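Local coordinates for protein pyridoxamine 5-phosphate-dependent dehydrase (Escherichia coli, PDB 3B8X) that removes the C3'-hydroxyl of GDP-4-keto-6-deoxy-D-mannose by a coupled transamination and deoxygenation, a step in making L-colitose for the O-antigen, at residues 279-284 with 381-386; 290-295 with 308-313. The protein carries 1 engineered substitution. One frame throughout, in Å; residues are numbered along the deposited sequence.

Contact 1. Residues 279-284 with 381-386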
loop_
_atom_site.group_PDB
_atom_site.type_symbol
_atom_site.label_atom_id
_atom_site.label_comp_id
_atom_site.label_asym_id
_atom_site.label_seq_id
_atom_site.Cartn_x
_atom_site.Cartn_y
_atom_site.Cartn_z
ATOM N N ALA B 279 -17.670 18.281 22.058
ATOM C CA ALA B 279 -18.749 17.292 22.063
ATOM C C ALA B 279 -19.739 17.634 23.168
ATOM O O ALA B 279 -20.930 17.424 23.030
ATOM C CB ALA B 279 -18.188 15.875 22.237
ATOM N N GLU B 280 -19.234 18.169 24.268
ATOM C CA GLU B 280 -20.107 18.492 25.372
ATOM C C GLU B 280 -21.086 19.584 25.000
ATOM O O GLU B 280 -22.282 19.485 25.261
ATOM C CB GLU B 280 -19.269 18.937 26.558
ATOM C CG GLU B 280 -20.027 19.654 27.645
ATOM C CD GLU B 280 -19.054 20.167 28.677
ATOM O OE1 GLU B 280 -18.417 21.220 28.450
ATOM O OE2 GLU B 280 -18.870 19.458 29.683
ATOM N N TYR B 281 -20.577 20.623 24.360
ATOM C CA TYR B 281 -21.415 21.729 23.924
ATOM C C TYR B 281 -22.422 21.268 22.854
ATOM O O TYR B 281 -23.628 21.552 22.891
ATOM C CB TYR B 281 -20.483 22.805 23.367
ATOM C CG TYR B 281 -21.196 24.094 23.111
ATOM C CD1 TYR B 281 -21.716 24.809 24.179
ATOM C CD2 TYR B 281 -21.429 24.560 21.811
ATOM C CE1 TYR B 281 -22.386 25.990 23.985
ATOM C CE2 TYR B 281 -22.119 25.720 21.606
ATOM C CZ TYR B 281 -22.593 26.444 22.708
ATOM O OH TYR B 281 -23.267 27.642 22.529
ATOM N N PHE B 282 -21.904 20.505 21.904
ATOM C CA PHE B 282 -22.747 19.942 20.837
ATOM C C PHE B 282 -23.959 19.179 21.430
ATOM O O PHE B 282 -25.122 19.423 21.055
ATOM C CB PHE B 282 -21.892 18.966 19.998
ATOM C CG PHE B 282 -22.688 18.168 18.986
ATOM C CD1 PHE B 282 -23.232 18.795 17.867
ATOM C CD2 PHE B 282 -22.919 16.811 19.188
ATOM C CE1 PHE B 282 -24.005 18.062 16.929
ATOM C CE2 PHE B 282 -23.689 16.063 18.289
ATOM C CZ PHE B 282 -24.252 16.690 17.165
ATOM N N LEU B 283 -23.673 18.263 22.362
ATOM C CA LEU B 283 -24.716 17.461 22.979
ATOM C C LEU B 283 -25.690 18.365 23.729
ATOM O O LEU B 283 -26.911 18.175 23.680
ATOM C CB LEU B 283 -24.129 16.404 23.924
ATOM C CG LEU B 283 -23.382 15.269 23.191
ATOM C CD1 LEU B 283 -22.695 14.262 24.132
ATOM C CD2 LEU B 283 -24.232 14.552 22.087
ATOM N N ASP B 284 -25.154 19.356 24.422
ATOM C CA ASP B 284 -26.021 20.234 25.181
ATOM C C ASP B 284 -26.883 21.007 24.189
ATOM O O ASP B 284 -28.073 21.251 24.395
ATOM C CB ASP B 284 -25.191 21.184 26.029
ATOM C CG ASP B 284 -25.962 22.409 26.445
ATOM O OD1 ASP B 284 -27.064 22.245 27.020
ATOM O OD2 ASP B 284 -25.482 23.534 26.191
ATOM N N GLU B 381 -19.286 27.675 15.600
ATOM C CA GLU B 381 -19.665 26.776 14.532
ATOM C C GLU B 381 -20.825 25.881 14.951
ATOM O O GLU B 381 -21.674 25.529 14.148
ATOM C CB GLU B 381 -18.440 25.960 14.106
ATOM C CG GLU B 381 -17.384 26.785 13.378
ATOM C CD GLU B 381 -16.359 27.394 14.338
ATOM O OE1 GLU B 381 -16.665 27.487 15.534
ATOM O OE2 GLU B 381 -15.241 27.774 13.925
ATOM N N ILE B 382 -20.839 25.481 16.209
ATOM C CA ILE B 382 -21.940 24.624 16.687
ATOM C C ILE B 382 -23.239 25.404 16.867
ATOM O O ILE B 382 -24.348 24.886 16.653
ATOM C CB ILE B 382 -21.552 23.917 18.003
ATOM C CG1 ILE B 382 -20.652 22.726 17.690
ATOM C CG2 ILE B 382 -22.782 23.361 18.728
ATOM C CD1 ILE B 382 -19.812 22.282 18.904
ATOM N N ASP B 383 -23.113 26.638 17.339
ATOM C CA ASP B 383 -24.297 27.488 17.503
ATOM C C ASP B 383 -24.895 27.621 16.111
ATOM O O ASP B 383 -26.115 27.666 15.879
ATOM C CB ASP B 383 -23.865 28.914 17.876
ATOM C CG ASP B 383 -23.392 29.058 19.324
ATOM O OD1 ASP B 383 -23.818 28.269 20.191
ATOM O OD2 ASP B 383 -22.611 30.001 19.601
ATOM N N TYR B 384 -23.993 27.835 15.179
ATOM C CA TYR B 384 -24.396 28.089 13.812
ATOM C C TYR B 384 -25.124 26.858 13.298
ATOM O O TYR B 384 -26.230 26.931 12.739
ATOM C CB TYR B 384 -23.127 28.403 12.988
ATOM C CG TYR B 384 -23.350 28.772 11.540
ATOM C CD1 TYR B 384 -24.329 29.697 11.161
ATOM C CD2 TYR B 384 -22.574 28.184 10.533
ATOM C CE1 TYR B 384 -24.529 30.029 9.798
ATOM C CE2 TYR B 384 -22.766 28.501 9.185
ATOM C CZ TYR B 384 -23.747 29.422 8.817
ATOM O OH TYR B 384 -23.942 29.737 7.478
ATOM N N LEU B 385 -24.487 25.710 13.495
ATOM C CA LEU B 385 -25.045 24.441 13.046
ATOM C C LEU B 385 -26.448 24.229 13.619
ATOM O O LEU B 385 -27.380 23.884 12.872
ATOM C CB LEU B 385 -24.096 23.323 13.442
ATOM C CG LEU B 385 -24.556 21.874 13.329
ATOM C CD1 LEU B 385 -24.393 21.421 11.898
ATOM C CD2 LEU B 385 -23.582 21.116 14.199
ATOM N N ARG B 386 -26.608 24.547 14.911
ATOM C CA ARG B 386 -27.910 24.470 15.590
ATOM C C ARG B 386 -28.995 25.406 15.013
ATOM O O ARG B 386 -30.176 25.031 14.926
ATOM C CB ARG B 386 -27.745 24.582 17.105
ATOM C CG ARG B 386 -28.994 24.301 17.941
ATOM C CD ARG B 386 -29.483 22.870 17.875
ATOM N NE ARG B 386 -30.793 22.689 18.521
ATOM C CZ ARG B 386 -31.971 22.958 17.951
ATOM N NH1 ARG B 386 -32.066 23.514 16.751
ATOM N NH2 ARG B 386 -33.085 22.712 18.608
#
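Tyr281 reaches across to Ile382 and Asp383, and takes part in both the polar and the apolar contact. Its CG lies anti to the backbone N (chi1 -170°), which sends the ring over toward helix 379-388 and carries the hydroxyl to the carboxylate of Asp383. There OH donates to OD1 in a very short hydrogen bond, with Tyr281 OH to Asp383 OD1 at 2.5 Å. OD1 arrives at the edge of the ring, close to its plane, while the carboxylate itself is turned 70° from that plane. Asp383 CB does not head straight for the other helix; CG is set beside its own backbone N, and from there the acid end swings in to meet the phenol. The same OD1 has a long, weak ion pair with Lys285, which would be expected to favour the charged carboxylate.

Nearer the root of the ring, at CD2, Ile382 and the tyrosine lie alongside each other, pointing opposite ways. The CG2 branch makes the closest apolar touch, Ile382 CG2 to Tyr281 CD2 at 3.6 Å, coming in obliquely. The other branch ends in CD1, which sits 4.1 Å from Phe282 CB, so the isoleucine touches both residues, Tyr281 at its ring and Phe282 at its CB. Phe282 then offers the edge of its own ring to Leu385, with CE1 4.1 Å from Leu385 CD2.

The two helical segments run nearly parallel, 22° apart, with axes 10.1 Å from each other. Phe379 meets the Tyr281 ring edge-to-face, and Phe282 stacks on Phe306 of strand 305-310. Leu385 packs on Phe308 of the same strand, so helices 255-286 and 379-388 lie side by side against the small antiparallel sheet.

Contact 2. Residues 290-295 with 308-313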
loop_
_atom_site.group_PDB
_atom_site.type_symbol
_atom_site.label_atom_id
_atom_site.label_comp_id
_atom_site.label_asym_id
_atom_site.label_seq_id
_atom_site.Cartn_x
_atom_site.Cartn_y
_atom_site.Cartn_z
ATOM N N PRO B 290 -35.708 18.387 17.873
ATOM C CA PRO B 290 -37.034 17.925 17.469
ATOM C C PRO B 290 -37.011 16.923 16.339
ATOM O O PRO B 290 -37.980 16.213 16.158
ATOM C CB PRO B 290 -37.733 19.202 16.971
ATOM C CG PRO B 290 -36.598 20.057 16.488
ATOM C CD PRO B 290 -35.527 19.816 17.545
ATOM N N TYR B 291 -35.962 16.889 15.532
ATOM C CA TYR B 291 -35.986 15.919 14.437
ATOM C C TYR B 291 -34.688 15.177 14.161
ATOM O O TYR B 291 -34.581 14.456 13.156
ATOM C CB TYR B 291 -36.569 16.517 13.150
ATOM C CG TYR B 291 -35.827 17.724 12.618
ATOM C CD1 TYR B 291 -34.658 17.580 11.866
ATOM C CD2 TYR B 291 -36.327 19.006 12.829
ATOM C CE1 TYR B 291 -34.009 18.697 11.309
ATOM C CE2 TYR B 291 -35.651 20.137 12.330
ATOM C CZ TYR B 291 -34.530 19.968 11.545
ATOM O OH TYR B 291 -33.887 21.081 11.070
ATOM N N LEU B 292 -33.701 15.378 15.026
ATOM C CA LEU B 292 -32.433 14.703 14.812
ATOM C C LEU B 292 -31.914 14.008 16.052
ATOM O O LEU B 292 -31.898 14.633 17.117
ATOM C CB LEU B 292 -31.374 15.688 14.342
ATOM C CG LEU B 292 -31.621 16.530 13.091
ATOM C CD1 LEU B 292 -30.504 17.611 13.012
ATOM C CD2 LEU B 292 -31.520 15.666 11.930
ATOM N N ASP B 293 -31.478 12.744 15.885
ATOM C CA ASP B 293 -30.847 12.023 16.998
ATOM C C ASP B 293 -29.341 12.129 16.883
ATOM O O ASP B 293 -28.794 12.203 15.785
ATOM C CB ASP B 293 -31.225 10.533 16.974
ATOM C CG ASP B 293 -32.602 10.284 17.541
ATOM O OD1 ASP B 293 -32.831 10.784 18.665
ATOM O OD2 ASP B 293 -33.460 9.672 16.846
ATOM N N VAL B 294 -28.657 12.152 18.020
ATOM C CA VAL B 294 -27.196 12.200 17.988
ATOM C C VAL B 294 -26.582 10.855 18.437
ATOM O O VAL B 294 -27.293 9.889 18.754
ATOM C CB VAL B 294 -26.676 13.353 18.861
ATOM C CG1 VAL B 294 -27.214 14.722 18.326
ATOM C CG2 VAL B 294 -27.090 13.160 20.312
ATOM N N GLN B 295 -25.259 10.753 18.446
ATOM C CA GLN B 295 -24.644 9.491 18.836
ATOM C C GLN B 295 -24.648 9.319 20.370
ATOM O O GLN B 295 -24.351 10.257 21.116
ATOM C CB GLN B 295 -23.200 9.378 18.273
ATOM C CG GLN B 295 -22.423 8.043 18.500
ATOM C CD GLN B 295 -21.113 8.009 17.703
ATOM O OE1 GLN B 295 -20.527 9.059 17.435
ATOM N NE2 GLN B 295 -20.677 6.816 17.290
ATOM N N PHE B 308 -25.719 12.768 12.904
ATOM C CA PHE B 308 -27.148 13.050 13.051
ATOM C C PHE B 308 -27.910 11.965 12.327
ATOM O O PHE B 308 -27.433 11.418 11.328
ATOM C CB PHE B 308 -27.534 14.323 12.334
ATOM C CG PHE B 308 -27.026 15.547 12.985
ATOM C CD1 PHE B 308 -26.182 16.383 12.292
ATOM C CD2 PHE B 308 -27.376 15.852 14.292
ATOM C CE1 PHE B 308 -25.706 17.531 12.860
ATOM C CE2 PHE B 308 -26.870 17.002 14.886
ATOM C CZ PHE B 308 -26.029 17.839 14.158
ATOM N N ILE B 309 -29.082 11.638 12.866
ATOM C CA ILE B 309 -29.983 10.676 12.261
ATOM C C ILE B 309 -31.387 11.266 12.421
ATOM O O ILE B 309 -31.814 11.659 13.515
ATOM C CB ILE B 309 -29.854 9.234 12.842
ATOM C CG1 ILE B 309 -28.643 8.554 12.223
ATOM C CG2 ILE B 309 -31.027 8.360 12.344
ATOM C CD1 ILE B 309 -28.065 7.492 13.074
ATOM N N ILE B 310 -32.059 11.396 11.285
ATOM C CA ILE B 310 -33.385 11.959 11.227
ATOM C C ILE B 310 -34.332 11.001 11.908
ATOM O O ILE B 310 -34.340 9.797 11.637
ATOM C CB ILE B 310 -33.806 12.169 9.764
ATOM C CG1 ILE B 310 -32.853 13.138 9.063
ATOM C CG2 ILE B 310 -35.258 12.643 9.630
ATOM C CD1 ILE B 310 -33.213 13.432 7.582
ATOM N N LYS B 311 -35.104 11.557 12.830
ATOM C CA LYS B 311 -36.102 10.815 13.584
ATOM C C LYS B 311 -37.239 10.347 12.660
ATOM O O LYS B 311 -37.787 11.115 11.839
ATOM C CB LYS B 311 -36.680 11.715 14.673
ATOM C CG LYS B 311 -35.731 11.966 15.838
ATOM C CD LYS B 311 -36.281 13.019 16.794
ATOM C CE LYS B 311 -35.734 12.834 18.205
ATOM N NZ LYS B 311 -35.320 14.133 18.780
ATOM N N LYS B 312 -37.598 9.084 12.849
ATOM C CA LYS B 312 -38.701 8.455 12.149
ATOM C C LYS B 312 -39.943 9.327 12.276
ATOM O O LYS B 312 -40.234 9.882 13.352
ATOM C CB LYS B 312 -38.989 7.091 12.785
ATOM C CG LYS B 312 -40.241 6.409 12.261
ATOM C CD LYS B 312 -39.900 5.133 11.494
ATOM C CE LYS B 312 -40.994 4.773 10.485
ATOM N NZ LYS B 312 -40.562 4.941 9.062
ATOM N N ASP B 313 -40.677 9.430 11.172
ATOM C CA ASP B 313 -41.913 10.205 11.139
ATOM C C ASP B 313 -41.712 11.713 11.266
ATOM O O ASP B 313 -42.637 12.427 11.655
ATOM C CB ASP B 313 -42.862 9.737 12.246
ATOM C CG ASP B 313 -43.382 8.330 12.019
ATOM O OD1 ASP B 313 -43.568 7.935 10.845
ATOM O OD2 ASP B 313 -43.613 7.623 13.024
HETATM O O HOH W 1 -33.322 8.570 14.683
#
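Leu292 and Phe308 form the tight side of this antiparallel beta hairpin. Leu292 CD1 stands over one face of the Phe308 ring, 4.1 Å from its centroid and 22° off the normal, a CH-pi contact displaced toward the CD2 rim. The other methyl, CD2, turns to Ile310 CG1 at 4.0 Å, so the two branches divide their work between neighbours on the second strand. Val294 CG1 adds a looser touch at Phe308 CE2.

The backbone is paired closely. Asp293 and Ile309 are a hydrogen-bonded pair: Asp293 N to Ile309 O is 2.6 Å and almost straight at the hydrogen, whereas the return bond, Ile309 N to Asp293 O, is 3.0 Å and bent to 141°. Beyond the non-hydrogen-bonded pair Leu292-Ile310, Lys311 N donates to Tyr291 O from well above the carbonyl plane.

Lys311 and Asp293 make up the looser side, more open to solvent. With CG beside its own backbone N (chi1 -73°), the lysine lays its chain back across the first strand, at about a right angle to the aspartate. Contact there is through methylenes, Lys311 CG lying 3.4 Å from Asp293 OD2. A water sits between OD2 and Ile310 O, but it lies too close to OD2 for that bond to be trusted, and its bond to Ile310 O is weak.

Strand 292-293 is the outermost in this sheet within the chain, and strand 305-310 pairs onward with 368-372. Leu292 and Ile310 rest on Leu321 of helix 318-328, while Ile309, on the opposite face, packs against helix 359-367.

Strand 292-293 is the next element after helix 255-286, and the two contacts touch: Phe282 CE1 lies 3.4 Å from Phe308 CZ, and Leu283 CD2 packs on Val294 CG2. Contact 1 is the more buried, joining two helices through side chains, with a single polar bond near its edge. Contact 2 buries about twice the area but is only partly enclosed, and main-chain hydrogen bonds hold it together. Its Phe308 side belongs to the same apolar core as contact 1, while its lysine-aspartate side faces outward. Contact 1 joins two helices that pack on the small sheet, contact 2 two of the sheet's strands, and Leu385 on Phe308 connects them.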